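Local structure of gluconate kinase (Lactobacillus acidophilus, 3LL3) at residues A[300-305]-A[334-339]; A[371-376]-A[401-406]. The protein binds ATP and probably phosphorylates a sugar or sugar acid such as gluconate or xylulose, as in other FGGY carbohydrate kinases. All coordinates share one frame; numbering follows the deposited sequence.

Contact 1: residues A[300-305]-A[334-339]. With ATP (adenosine-5'-triphosphate), chain C.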
ATOM      1  N   GLY A 300      16.365  -8.002   5.137  1.00 22.75           N
ATOM      2  CA  GLY A 300      17.128  -6.822   4.806  1.00 24.06           C
ATOM      3  C   GLY A 300      17.065  -6.469   3.337  1.00 25.35           C
ATOM      4  O   GLY A 300      17.314  -5.322   2.968  1.00 23.09           O
ATOM      5  N   ILE A 301      16.756  -7.457   2.495  1.00 25.08           N
ATOM      6  CA  ILE A 301      16.619  -7.217   1.064  1.00 25.11           C
ATOM      7  C   ILE A 301      15.521  -6.187   0.790  1.00 26.12           C
ATOM      8  O   ILE A 301      15.605  -5.394  -0.145  1.00 26.15           O
ATOM      9  CB  ILE A 301      16.319  -8.536   0.292  1.00 28.19           C
ATOM     10  CG1 ILE A 301      16.389  -8.309  -1.217  1.00 31.55           C
ATOM     11  CG2 ILE A 301      14.937  -9.132   0.680  1.00 24.44           C
ATOM     12  CD1 ILE A 301      16.635  -9.608  -2.009  1.00 37.23           C
ATOM     13  N   VAL A 302      14.492  -6.207   1.626  1.00 24.37           N
ATOM     14  CA  VAL A 302      13.389  -5.272   1.515  1.00 23.01           C
ATOM     15  C   VAL A 302      13.761  -3.917   2.136  1.00 26.02           C
ATOM     16  O   VAL A 302      13.393  -2.862   1.620  1.00 24.81           O
ATOM     17  CB  VAL A 302      12.091  -5.847   2.142  1.00 24.87           C
ATOM     18  CG1 VAL A 302      11.013  -4.765   2.225  1.00 21.96           C
ATOM     19  CG2 VAL A 302      11.586  -7.044   1.309  1.00 24.42           C
ATOM     20  N   PHE A 303      14.521  -3.950   3.223  1.00 24.34           N
ATOM     21  CA  PHE A 303      15.102  -2.726   3.769  1.00 24.89           C
ATOM     22  C   PHE A 303      15.951  -2.028   2.709  1.00 26.82           C
ATOM     23  O   PHE A 303      15.880  -0.823   2.536  1.00 27.21           O
ATOM     24  CB  PHE A 303      15.963  -3.047   4.988  1.00 23.72           C
ATOM     25  CG  PHE A 303      16.680  -1.857   5.555  1.00 24.46           C
ATOM     26  CD1 PHE A 303      17.958  -1.538   5.133  1.00 25.82           C
ATOM     27  CD2 PHE A 303      16.058  -1.033   6.490  1.00 25.62           C
ATOM     28  CE1 PHE A 303      18.631  -0.438   5.650  1.00 28.05           C
ATOM     29  CE2 PHE A 303      16.723   0.062   7.016  1.00 25.71           C
ATOM     30  CZ  PHE A 303      18.015   0.365   6.589  1.00 27.04           C
ATOM     31  N   ASN A 304      16.755  -2.809   2.002  1.00 26.74           N
ATOM     32  CA  ASN A 304      17.538  -2.293   0.903  1.00 28.81           C
ATOM     33  C   ASN A 304      16.670  -1.687  -0.196  1.00 29.87           C
ATOM     34  O   ASN A 304      16.949  -0.590  -0.653  1.00 29.71           O
ATOM     35  CB  ASN A 304      18.403  -3.392   0.310  1.00 29.32           C
ATOM     36  CG  ASN A 304      19.422  -2.860  -0.671  1.00 36.12           C
ATOM     37  OD1 ASN A 304      19.404  -3.212  -1.861  1.00 41.26           O
ATOM     38  ND2 ASN A 304      20.320  -2.013  -0.184  1.00 35.14           N
ATOM     39  N   TRP A 305      15.632  -2.404  -0.631  1.00 28.85           N
ATOM     40  CA  TRP A 305      14.712  -1.856  -1.632  1.00 28.15           C
ATOM     41  C   TRP A 305      14.128  -0.513  -1.187  1.00 29.29           C
ATOM     42  O   TRP A 305      14.095   0.439  -1.965  1.00 29.92           O
ATOM     43  CB  TRP A 305      13.580  -2.833  -1.971  1.00 27.69           C
ATOM     44  CG  TRP A 305      12.474  -2.184  -2.757  1.00 29.79           C
ATOM     45  CD1 TRP A 305      12.385  -2.070  -4.122  1.00 31.41           C
ATOM     46  CD2 TRP A 305      11.299  -1.547  -2.226  1.00 27.95           C
ATOM     47  NE1 TRP A 305      11.220  -1.413  -4.468  1.00 29.86           N
ATOM     48  CE2 TRP A 305      10.542  -1.078  -3.326  1.00 29.07           C
ATOM     49  CE3 TRP A 305      10.809  -1.338  -0.930  1.00 26.49           C
ATOM     50  CZ2 TRP A 305       9.326  -0.405  -3.166  1.00 26.64           C
ATOM     51  CZ3 TRP A 305       9.599  -0.665  -0.774  1.00 27.28           C
ATOM     52  CH2 TRP A 305       8.871  -0.204  -1.890  1.00 28.19           C
ATOM     53  N   LEU A 334       0.270   3.285   9.922  1.00 26.34           N
ATOM     54  CA  LEU A 334       0.534   2.878   8.555  1.00 25.33           C
ATOM     55  C   LEU A 334       1.014   1.419   8.550  1.00 26.06           C
ATOM     56  O   LEU A 334       1.930   1.066   9.280  1.00 23.77           O
ATOM     57  CB  LEU A 334       1.553   3.811   7.907  1.00 24.32           C
ATOM     58  CG  LEU A 334       1.959   3.442   6.478  1.00 26.18           C
ATOM     59  CD1 LEU A 334       0.736   3.455   5.549  1.00 25.25           C
ATOM     60  CD2 LEU A 334       3.039   4.379   5.985  1.00 23.46           C
ATOM     61  N   ILE A 335       0.381   0.574   7.739  1.00 24.24           N
ATOM     62  CA  ILE A 335       0.786  -0.821   7.603  1.00 22.83           C
ATOM     63  C   ILE A 335       1.602  -1.062   6.325  1.00 24.85           C
ATOM     64  O   ILE A 335       1.210  -0.630   5.232  1.00 22.19           O
ATOM     65  CB  ILE A 335      -0.426  -1.766   7.586  1.00 24.16           C
ATOM     66  CG1 ILE A 335      -1.121  -1.763   8.949  1.00 24.99           C
ATOM     67  CG2 ILE A 335       0.011  -3.199   7.184  1.00 22.45           C
ATOM     68  CD1 ILE A 335      -0.183  -2.034  10.112  1.00 24.18           C
ATOM     69  N   PHE A 336       2.732  -1.750   6.475  1.00 22.03           N
ATOM     70  CA  PHE A 336       3.532  -2.192   5.344  1.00 19.95           C
ATOM     71  C   PHE A 336       3.593  -3.711   5.344  1.00 23.83           C
ATOM     72  O   PHE A 336       4.211  -4.305   6.237  1.00 19.39           O
ATOM     73  CB  PHE A 336       4.950  -1.623   5.401  1.00 19.61           C
ATOM     74  CG  PHE A 336       5.827  -2.051   4.245  1.00 19.43           C
ATOM     75  CD1 PHE A 336       5.617  -1.552   2.962  1.00 20.59           C
ATOM     76  CD2 PHE A 336       6.870  -2.941   4.439  1.00 20.18           C
ATOM     77  CE1 PHE A 336       6.435  -1.939   1.896  1.00 19.33           C
ATOM     78  CE2 PHE A 336       7.682  -3.333   3.389  1.00 20.09           C
ATOM     79  CZ  PHE A 336       7.470  -2.842   2.119  1.00 22.15           C
ATOM     80  N   LEU A 337       2.941  -4.339   4.367  1.00 18.66           N
ATOM     81  CA  LEU A 337       3.116  -5.783   4.176  1.00 21.16           C
ATOM     82  C   LEU A 337       4.373  -5.973   3.318  1.00 21.93           C
ATOM     83  O   LEU A 337       4.437  -5.487   2.195  1.00 20.45           O
ATOM     84  CB  LEU A 337       1.885  -6.421   3.515  1.00 18.49           C
ATOM     85  CG  LEU A 337       0.520  -6.240   4.201  1.00 23.10           C
ATOM     86  CD1 LEU A 337      -0.618  -6.921   3.414  1.00 21.28           C
ATOM     87  CD2 LEU A 337       0.568  -6.775   5.623  1.00 21.89           C
ATOM     88  N   PRO A 338       5.388  -6.668   3.857  1.00 21.89           N
ATOM     89  CA  PRO A 338       6.730  -6.663   3.248  1.00 21.49           C
ATOM     90  C   PRO A 338       6.950  -7.674   2.123  1.00 21.12           C
ATOM     91  O   PRO A 338       8.098  -7.881   1.729  1.00 22.39           O
ATOM     92  CB  PRO A 338       7.651  -7.039   4.412  1.00 22.53           C
ATOM     93  CG  PRO A 338       6.782  -7.705   5.423  1.00 22.53           C
ATOM     94  CD  PRO A 338       5.336  -7.434   5.112  1.00 21.74           C
ATOM     95  N   TYR A 339       5.891  -8.274   1.596  1.00 21.87           N
ATOM     96  CA  TYR A 339       6.074  -9.423   0.709  1.00 23.69           C
ATOM     97  C   TYR A 339       6.561  -9.104  -0.700  1.00 24.57           C
ATOM     98  O   TYR A 339       5.981  -9.587  -1.668  1.00 23.82           O
ATOM     99  CB  TYR A 339       4.785 -10.209   0.608  1.00 23.64           C
ATOM    100  CG  TYR A 339       4.046 -10.370   1.907  1.00 22.27           C
ATOM    101  CD1 TYR A 339       4.667 -10.891   3.034  1.00 20.64           C
ATOM    102  CD2 TYR A 339       2.702 -10.069   1.983  1.00 21.42           C
ATOM    103  CE1 TYR A 339       3.952 -11.072   4.218  1.00 22.39           C
ATOM    104  CE2 TYR A 339       1.997 -10.222   3.145  1.00 23.34           C
ATOM    105  CZ  TYR A 339       2.616 -10.731   4.259  1.00 23.96           C
ATOM    106  OH  TYR A 339       1.861 -10.883   5.402  1.00 22.83           O
TER
HETATM  107  PG  ATP C1760      25.921 -13.676   5.153  1.00 65.57           P
HETATM  108  O1G ATP C1760      26.769 -12.354   4.610  1.00 56.62           O
HETATM  109  O2G ATP C1760      26.449 -14.110   6.668  1.00 54.67           O
HETATM  110  O3G ATP C1760      26.071 -14.779   4.206  1.00 63.04           O
HETATM  111  PB  ATP C1760      23.719 -11.969   4.489  1.00 44.19           P
HETATM  112  O1B ATP C1760      22.097 -11.991   4.761  1.00 40.99           O
HETATM  113  O2B ATP C1760      24.034 -11.986   3.066  1.00 45.61           O
HETATM  114  O3B ATP C1760      24.317 -13.303   5.275  1.00 51.75           O
HETATM  115  PA  ATP C1760      23.997  -9.760   6.432  1.00 34.09           P
HETATM  116  O1A ATP C1760      23.588 -10.630   7.759  1.00 31.64           O
HETATM  117  O2A ATP C1760      25.094  -8.837   6.690  1.00 38.60           O
HETATM  118  O3A ATP C1760      24.476 -10.626   5.103  1.00 41.16           O
HETATM  119  O5' ATP C1760      22.671  -8.868   6.043  1.00 33.57           O
HETATM  120  C5' ATP C1760      22.674  -8.167   4.822  1.00 33.08           C
HETATM  121  C4' ATP C1760      21.605  -7.103   4.887  1.00 31.19           C
HETATM  122  O4' ATP C1760      21.707  -6.098   5.883  1.00 31.75           O
HETATM  123  C3' ATP C1760      21.071  -6.417   3.594  1.00 30.05           C
HETATM  124  O3' ATP C1760      19.943  -7.019   3.031  1.00 30.97           O
HETATM  125  C2' ATP C1760      20.991  -4.894   3.974  1.00 30.08           C
HETATM  126  O2' ATP C1760      19.930  -4.225   3.347  1.00 34.10           O
HETATM  127  C1' ATP C1760      20.944  -4.992   5.482  1.00 33.56           C
HETATM  128  N9  ATP C1760      21.559  -3.864   6.168  1.00 34.01           N
HETATM  129  C8  ATP C1760      22.788  -3.346   5.979  1.00 34.49           C
HETATM  130  N7  ATP C1760      22.961  -2.342   6.973  1.00 33.98           N
HETATM  131  C5  ATP C1760      21.792  -2.303   7.767  1.00 31.51           C
HETATM  132  C6  ATP C1760      21.422  -1.521   8.885  1.00 31.96           C
HETATM  133  N6  ATP C1760      22.369  -0.554   9.427  1.00 31.99           N
HETATM  134  N1  ATP C1760      20.230  -1.698   9.466  1.00 29.13           N
HETATM  135  C2  ATP C1760      19.341  -2.634   8.987  1.00 28.71           C
HETATM  136  N3  ATP C1760      19.711  -3.394   7.891  1.00 28.43           N
HETATM  137  C4  ATP C1760      20.926  -3.216   7.300  1.00 30.21           C
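With Val302 CG1 anti to the backbone N (chi1 170°) and Phe336 CG likewise (chi1 -180°), the methyl and the ring slide past each other in opposite directions. Val302 CG1 arrives at the edge of the phenyl ring, near its plane, 3.8 Å from Phe336 CE2. The other methyl diverges, so that Val302 CG2 lies 3.6 Å from the carbonyl oxygen Pro338 O. A branched, compact valine suits this place, since its two methyls reach two residues of the segment. One turn on, the indole meets the same phenyl obliquely, Trp305 CZ3 standing 4.2 Å from Phe336 CZ. No hydrogen bond spans the segments; the contact is buried and made mostly by hydrocarbon groups. At the helix start Gly300 O accepts a hydrogen bond of 2.9 Å from ATP O2'; any CB here would run into ATP O3'. Phe303, turned from the strand, lies nearly parallel to adenine, with ATP N3 over one ring face toward the rim, 3.8 Å from Phe303 CD1. Helix 300-311 thus packs against strand 335-337, which pairs with strand 354-359, while helix 365-388 touches Val302 and Pro338, and His363 O of the second subunit accepts a hydrogen bond from Trp305 NE1.

Contact 2: residues A[371-376]-A[401-406]. With ATP (adenosine-5'-triphosphate), chain C.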
ATOM      1  N   ALA A 371       7.409   2.444   8.730  1.00 23.59           N
ATOM      2  CA  ALA A 371       6.446   1.385   8.457  1.00 22.84           C
ATOM      3  C   ALA A 371       7.127   0.208   7.787  1.00 22.20           C
ATOM      4  O   ALA A 371       6.749  -0.933   8.030  1.00 22.03           O
ATOM      5  CB  ALA A 371       5.275   1.892   7.579  1.00 22.32           C
ATOM      6  N   VAL A 372       8.109   0.481   6.930  1.00 20.32           N
ATOM      7  CA  VAL A 372       8.833  -0.594   6.256  1.00 20.47           C
ATOM      8  C   VAL A 372       9.555  -1.448   7.301  1.00 22.77           C
ATOM      9  O   VAL A 372       9.434  -2.677   7.312  1.00 19.67           O
ATOM     10  CB  VAL A 372       9.860  -0.063   5.233  1.00 22.37           C
ATOM     11  CG1 VAL A 372      10.817  -1.184   4.804  1.00 22.07           C
ATOM     12  CG2 VAL A 372       9.156   0.575   4.013  1.00 20.68           C
ATOM     13  N   ILE A 373      10.276  -0.783   8.202  1.00 21.71           N
ATOM     14  CA  ILE A 373      11.039  -1.496   9.226  1.00 21.74           C
ATOM     15  C   ILE A 373      10.104  -2.265  10.140  1.00 20.76           C
ATOM     16  O   ILE A 373      10.360  -3.425  10.465  1.00 22.30           O
ATOM     17  CB  ILE A 373      11.917  -0.542  10.064  1.00 20.85           C
ATOM     18  CG1 ILE A 373      13.028   0.031   9.190  1.00 21.63           C
ATOM     19  CG2 ILE A 373      12.557  -1.307  11.226  1.00 22.79           C
ATOM     20  CD1 ILE A 373      13.652   1.317   9.733  1.00 26.98           C
ATOM     21  N   GLU A 374       9.027  -1.619  10.568  1.00 20.34           N
ATOM     22  CA  GLU A 374       8.041  -2.279  11.403  1.00 21.49           C
ATOM     23  C   GLU A 374       7.353  -3.464  10.710  1.00 22.59           C
ATOM     24  O   GLU A 374       7.094  -4.486  11.358  1.00 19.71           O
ATOM     25  CB  GLU A 374       6.999  -1.290  11.908  1.00 23.49           C
ATOM     26  CG  GLU A 374       7.549  -0.318  12.964  1.00 25.70           C
ATOM     27  CD  GLU A 374       6.598   0.815  13.305  1.00 26.86           C
ATOM     28  OE1 GLU A 374       5.551   0.962  12.623  1.00 25.64           O
ATOM     29  OE2 GLU A 374       6.913   1.573  14.260  1.00 26.66           O
ATOM     30  N   GLY A 375       7.053  -3.312   9.417  1.00 19.66           N
ATOM     31  CA  GLY A 375       6.425  -4.373   8.651  1.00 20.42           C
ATOM     32  C   GLY A 375       7.341  -5.580   8.519  1.00 21.26           C
ATOM     33  O   GLY A 375       6.904  -6.734   8.660  1.00 21.33           O
ATOM     34  N   ILE A 376       8.616  -5.319   8.231  1.00 20.87           N
ATOM     35  CA  ILE A 376       9.597  -6.384   8.125  1.00 21.74           C
ATOM     36  C   ILE A 376       9.588  -7.202   9.423  1.00 22.23           C
ATOM     37  O   ILE A 376       9.485  -8.420   9.396  1.00 21.67           O
ATOM     38  CB  ILE A 376      11.000  -5.828   7.829  1.00 23.27           C
ATOM     39  CG1 ILE A 376      11.111  -5.444   6.353  1.00 22.86           C
ATOM     40  CG2 ILE A 376      12.079  -6.870   8.148  1.00 22.00           C
ATOM     41  CD1 ILE A 376      12.296  -4.578   6.033  1.00 21.38           C
ATOM     42  N   GLY A 401      22.446 -11.147  12.521  1.00 23.15           N
ATOM     43  CA  GLY A 401      22.159 -10.743  11.160  1.00 25.76           C
ATOM     44  C   GLY A 401      22.288  -9.252  10.918  1.00 24.79           C
ATOM     45  O   GLY A 401      22.023  -8.462  11.800  1.00 24.52           O
ATOM     46  N   GLY A 402      22.689  -8.886   9.707  1.00 26.00           N
ATOM     47  CA  GLY A 402      22.965  -7.509   9.354  1.00 27.57           C
ATOM     48  C   GLY A 402      21.795  -6.553   9.497  1.00 28.30           C
ATOM     49  O   GLY A 402      22.000  -5.345   9.661  1.00 29.15           O
ATOM     50  N   PHE A 403      20.568  -7.066   9.424  1.00 25.35           N
ATOM     51  CA  PHE A 403      19.397  -6.191   9.543  1.00 26.28           C
ATOM     52  C   PHE A 403      19.238  -5.719  10.982  1.00 25.59           C
ATOM     53  O   PHE A 403      18.669  -4.663  11.234  1.00 26.16           O
ATOM     54  CB  PHE A 403      18.117  -6.894   9.064  1.00 24.79           C
ATOM     55  CG  PHE A 403      16.879  -6.054   9.201  1.00 25.59           C
ATOM     56  CD1 PHE A 403      16.725  -4.890   8.450  1.00 24.34           C
ATOM     57  CD2 PHE A 403      15.865  -6.422  10.081  1.00 23.45           C
ATOM     58  CE1 PHE A 403      15.580  -4.115   8.567  1.00 24.80           C
ATOM     59  CE2 PHE A 403      14.706  -5.636  10.215  1.00 24.16           C
ATOM     60  CZ  PHE A 403      14.568  -4.486   9.453  1.00 25.23           C
ATOM     61  N   LEU A 404      19.749  -6.524  11.910  1.00 26.80           N
ATOM     62  CA  LEU A 404      19.682  -6.247  13.338  1.00 26.82           C
ATOM     63  C   LEU A 404      20.946  -5.570  13.861  1.00 27.35           C
ATOM     64  O   LEU A 404      21.246  -5.669  15.040  1.00 28.66           O
ATOM     65  CB  LEU A 404      19.480  -7.542  14.123  1.00 24.79           C
ATOM     66  CG  LEU A 404      18.307  -8.383  13.645  1.00 28.15           C
ATOM     67  CD1 LEU A 404      18.188  -9.650  14.481  1.00 25.75           C
ATOM     68  CD2 LEU A 404      16.998  -7.573  13.630  1.00 24.82           C
ATOM     69  N   LYS A 405      21.674  -4.879  12.994  1.00 27.45           N
ATOM     70  CA  LYS A 405      22.893  -4.199  13.401  1.00 29.31           C
ATOM     71  C   LYS A 405      22.624  -3.094  14.403  1.00 31.69           C
ATOM     72  O   LYS A 405      23.322  -2.981  15.388  1.00 27.33           O
ATOM     73  CB  LYS A 405      23.631  -3.601  12.202  1.00 31.45           C
ATOM     74  CG  LYS A 405      25.022  -3.082  12.576  1.00 35.78           C
ATOM     75  CD  LYS A 405      25.559  -2.070  11.571  1.00 42.25           C
ATOM     76  CE  LYS A 405      25.809  -2.703  10.220  1.00 44.41           C
ATOM     77  NZ  LYS A 405      26.536  -4.020  10.330  1.00 48.00           N
ATOM     78  N   SER A 406      21.610  -2.276  14.137  1.00 28.29           N
ATOM     79  CA  SER A 406      21.383  -1.068  14.911  1.00 28.72           C
ATOM     80  C   SER A 406      20.654  -1.340  16.218  1.00 28.54           C
ATOM     81  O   SER A 406      19.830  -2.240  16.304  1.00 24.19           O
ATOM     82  CB  SER A 406      20.558  -0.079  14.093  1.00 27.19           C
ATOM     83  OG  SER A 406      19.232  -0.562  13.997  1.00 25.88           O
TER
HETATM   84  PG  ATP C1760      25.921 -13.676   5.153  1.00 65.57           P
HETATM   85  O1G ATP C1760      26.769 -12.354   4.610  1.00 56.62           O
HETATM   86  O2G ATP C1760      26.449 -14.110   6.668  1.00 54.67           O
HETATM   87  O3G ATP C1760      26.071 -14.779   4.206  1.00 63.04           O
HETATM   88  PB  ATP C1760      23.719 -11.969   4.489  1.00 44.19           P
HETATM   89  O1B ATP C1760      22.097 -11.991   4.761  1.00 40.99           O
HETATM   90  O2B ATP C1760      24.034 -11.986   3.066  1.00 45.61           O
HETATM   91  O3B ATP C1760      24.317 -13.303   5.275  1.00 51.75           O
HETATM   92  PA  ATP C1760      23.997  -9.760   6.432  1.00 34.09           P
HETATM   93  O1A ATP C1760      23.588 -10.630   7.759  1.00 31.64           O
HETATM   94  O2A ATP C1760      25.094  -8.837   6.690  1.00 38.60           O
HETATM   95  O3A ATP C1760      24.476 -10.626   5.103  1.00 41.16           O
HETATM   96  O5' ATP C1760      22.671  -8.868   6.043  1.00 33.57           O
HETATM   97  C5' ATP C1760      22.674  -8.167   4.822  1.00 33.08           C
HETATM   98  C4' ATP C1760      21.605  -7.103   4.887  1.00 31.19           C
HETATM   99  O4' ATP C1760      21.707  -6.098   5.883  1.00 31.75           O
HETATM  100  C3' ATP C1760      21.071  -6.417   3.594  1.00 30.05           C
HETATM  101  O3' ATP C1760      19.943  -7.019   3.031  1.00 30.97           O
HETATM  102  C2' ATP C1760      20.991  -4.894   3.974  1.00 30.08           C
HETATM  103  O2' ATP C1760      19.930  -4.225   3.347  1.00 34.10           O
HETATM  104  C1' ATP C1760      20.944  -4.992   5.482  1.00 33.56           C
HETATM  105  N9  ATP C1760      21.559  -3.864   6.168  1.00 34.01           N
HETATM  106  C8  ATP C1760      22.788  -3.346   5.979  1.00 34.49           C
HETATM  107  N7  ATP C1760      22.961  -2.342   6.973  1.00 33.98           N
HETATM  108  C5  ATP C1760      21.792  -2.303   7.767  1.00 31.51           C
HETATM  109  C6  ATP C1760      21.422  -1.521   8.885  1.00 31.96           C
HETATM  110  N6  ATP C1760      22.369  -0.554   9.427  1.00 31.99           N
HETATM  111  N1  ATP C1760      20.230  -1.698   9.466  1.00 29.13           N
HETATM  112  C2  ATP C1760      19.341  -2.634   8.987  1.00 28.71           C
HETATM  113  N3  ATP C1760      19.711  -3.394   7.891  1.00 28.43           N
HETATM  114  C4  ATP C1760      20.926  -3.216   7.300  1.00 30.21           C
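Phe403 reaches from the ATP loop into the flank of helix 365-388, where Ile376 CG2 lies 3.6 Å from Phe403 CE2. The isoleucine's other branch comes to the same end of the ring, Ile376 CD1 4.1 Å from Phe403 CZ. Both methyls lie on one side of the ring plane; Ile373 CG2, from the preceding turn and 4.2 Å from Phe403 CZ, lies on the other, as does ATP N3. All three methyls approach obliquely. Phe403 CG is anti to its backbone N (chi1 178°), sending the ring toward the helix while its near side stays beside adenine, Phe403 CD1 being 3.4 Å from ATP N3. A flat, long aromatic can serve both partners; an alanine in its place would probably leave Ile376 and Ile373 without the ring they pack on and open a gap beside the adenine. Gly402 N donates a fairly straight hydrogen bond of 2.8 Å (160°) to ATP O1A, and a CB on Gly402 would strike ATP O2A. At Gly401's backbone angles a CB would jam against the preceding carbonyl O, which calls for glycine. Farther out, Val409 and Val259 pack on Phe403, Phe320 and Leu321 on Ile373, and Ser406 OG caps helix 407-417 by hydrogen-bonding Val409 N. A glycine-rich turn between strand and helix, with a backbone N-H bonded to the alpha-phosphate, is characteristic of the nucleotide site in the actin-like ATPase fold of FGGY kinases.

From the N terminus, contact 1 comes first: the chain runs through helix 300-311 and helix 317-325 before strand 335-337 returns to the first of these, closing a loop of 28 residues. Contact 2 opens only afterwards, within helix 365-388, and closes past strand 396-400, spanning 24 residues. The two are therefore in series, neither nested nor crossed, yet their centres lie about 9 Å apart. Helix 365-388 joins them: Phe336 CB packs 3.3 Å from Ala371 O, and Ile376 CD1 reaches within 3.6 Å of Phe303 N. Together they tie the small two-stranded sheet, helices 300-311 and 365-388, and the loop after strand 396-400, beside ATP, which both contacts touch.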